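PDB 2Z5L: tylactone synthase starter module and modules 1 & 2 from Streptomyces fradiae, which probably uses NADPH to reduce the beta-keto group of the growing tylactone chain, as the first ketoreductase of the tylosin polyketide synthase. Local coordinates for residues 431-436 and 458-463. Residues are numbered along the deposited sequence; the frame is centred on the assembly and turned at random.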
loop_
_atom_site.group_PDB
_atom_site.type_symbol
_atom_site.label_atom_id
_atom_site.label_comp_id
_atom_site.label_asym_id
_atom_site.label_seq_id
_atom_site.Cartn_x
_atom_site.Cartn_y
_atom_site.Cartn_z
ATOM N N GLY A 431 -0.150 12.472 0.459
ATOM C CA GLY A 431 1.102 12.846 -0.164
ATOM C C GLY A 431 1.865 13.490 0.972
ATOM O O GLY A 431 1.586 13.184 2.133
ATOM N N LEU A 432 2.802 14.375 0.661
ATOM C CA LEU A 432 3.581 15.060 1.691
ATOM C C LEU A 432 2.716 16.007 2.510
ATOM O O LEU A 432 1.952 16.793 1.947
ATOM C CB LEU A 432 4.711 15.858 1.051
ATOM C CG LEU A 432 5.749 15.044 0.282
ATOM C CD1 LEU A 432 6.743 15.983 -0.426
ATOM C CD2 LEU A 432 6.462 14.146 1.258
ATOM N N TRP A 433 2.848 15.938 3.835
ATOM C CA TRP A 433 2.077 16.797 4.737
ATOM C C TRP A 433 2.776 18.081 5.153
ATOM O O TRP A 433 3.886 18.060 5.691
ATOM C CB TRP A 433 1.676 16.039 6.003
ATOM C CG TRP A 433 0.338 15.382 5.894
ATOM C CD1 TRP A 433 0.001 14.341 5.078
ATOM C CD2 TRP A 433 -0.854 15.739 6.606
ATOM N NE1 TRP A 433 -1.328 14.024 5.238
ATOM C CE2 TRP A 433 -1.877 14.868 6.168
ATOM C CE3 TRP A 433 -1.158 16.712 7.568
ATOM C CZ2 TRP A 433 -3.179 14.936 6.659
ATOM C CZ3 TRP A 433 -2.456 16.779 8.056
ATOM C CH2 TRP A 433 -3.451 15.896 7.599
ATOM N N GLY A 434 2.119 19.209 4.900
ATOM C CA GLY A 434 2.630 20.499 5.323
ATOM C C GLY A 434 3.028 20.515 6.785
ATOM O O GLY A 434 2.673 19.613 7.545
ATOM N N GLY A 435 3.770 21.544 7.181
ATOM C CA GLY A 435 3.523 22.223 8.440
ATOM C C GLY A 435 4.488 21.794 9.528
ATOM O O GLY A 435 5.344 20.938 9.311
ATOM N N GLY A 436 4.347 22.395 10.706
ATOM C CA GLY A 436 5.076 21.950 11.879
ATOM C C GLY A 436 4.877 20.473 12.161
ATOM O O GLY A 436 3.883 19.880 11.744
ATOM N N ASP A 458 -4.367 22.211 7.024
ATOM C CA ASP A 458 -5.792 22.516 7.018
ATOM C C ASP A 458 -6.465 22.146 5.709
ATOM O O ASP A 458 -7.556 21.562 5.697
ATOM C CB ASP A 458 -6.003 24.001 7.323
ATOM C CG ASP A 458 -5.644 24.350 8.765
ATOM O OD1 ASP A 458 -6.221 23.704 9.691
ATOM O OD2 ASP A 458 -4.797 25.258 8.965
ATOM N N ALA A 459 -5.816 22.490 4.604
ATOM C CA ALA A 459 -6.352 22.158 3.296
ATOM C C ALA A 459 -6.465 20.634 3.244
ATOM O O ALA A 459 -7.490 20.089 2.815
ATOM C CB ALA A 459 -5.408 22.663 2.214
ATOM N N ALA A 460 -5.419 19.949 3.699
ATOM C CA ALA A 460 -5.397 18.489 3.703
ATOM C C ALA A 460 -6.597 17.956 4.486
ATOM O O ALA A 460 -7.265 17.004 4.061
ATOM C CB ALA A 460 -4.080 17.983 4.304
ATOM N N VAL A 461 -6.874 18.570 5.633
ATOM C CA VAL A 461 -8.020 18.159 6.447
ATOM C C VAL A 461 -9.329 18.402 5.695
ATOM O O VAL A 461 -10.255 17.591 5.781
ATOM C CB VAL A 461 -8.055 18.909 7.807
ATOM C CG1 VAL A 461 -9.398 18.655 8.521
ATOM C CG2 VAL A 461 -6.914 18.423 8.675
ATOM N N ASP A 462 -9.415 19.516 4.965
ATOM C CA ASP A 462 -10.627 19.802 4.188
ATOM C C ASP A 462 -10.835 18.697 3.163
ATOM O O ASP A 462 -11.955 18.219 2.958
ATOM C CB ASP A 462 -10.525 21.141 3.442
ATOM C CG ASP A 462 -10.437 22.338 4.384
ATOM O OD1 ASP A 462 -11.022 22.277 5.498
ATOM O OD2 ASP A 462 -9.801 23.345 3.995
ATOM N N ALA A 463 -9.739 18.307 2.516
ATOM C CA ALA A 463 -9.772 17.259 1.506
ATOM C C ALA A 463 -10.296 15.975 2.135
ATOM O O ALA A 463 -11.025 15.202 1.497
ATOM C CB ALA A 463 -8.384 17.045 0.940
#
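Trp433 meets Ala460 and Val461 where, in the Rossmann-type fold of this short-chain dehydrogenase/reductase, the loop leaving strand 426-430 packs against helix 457-470. The main contact is CH-pi: the methyl CB of Ala460 sits over one face of the indole, 4.0 Å from the centroid of the six-membered ring of Trp433 and 15° off its normal. Val461 adds a looser apolar touch, its CG2 approaching Trp433 CH2 obliquely at 4.4 Å. Ala460 directs its CB from the helix at the loop, whereas Trp433 has to reach across with its ring; the two CA atoms of Trp433 and Ala460 stay 7.7 Å apart. A chi1 of -92°, away from the staggered values, helps bring the benzo end of the indole up to Ala460. The interface is small, burying 103 Å² in all, and wholly apolar between the two segments.

Beyond them, Ile271 of helix 270-281 also touches the Trp433 side chain, and the ring of Trp430 meets the indole with planes at about 65°. Helix 270-281 also meets helix 457-470 through salt bridges of Arg274 with Asp458 and Arg278 with Asp462. Backbone hydrogen bonds link Leu432 and Gly434, on both sides of the tryptophan, with Met455. Within the CH-pi contact, Ala460 CB is offset toward the ring's rim, 4.0 Å from both CZ2 and CH2 of Trp433.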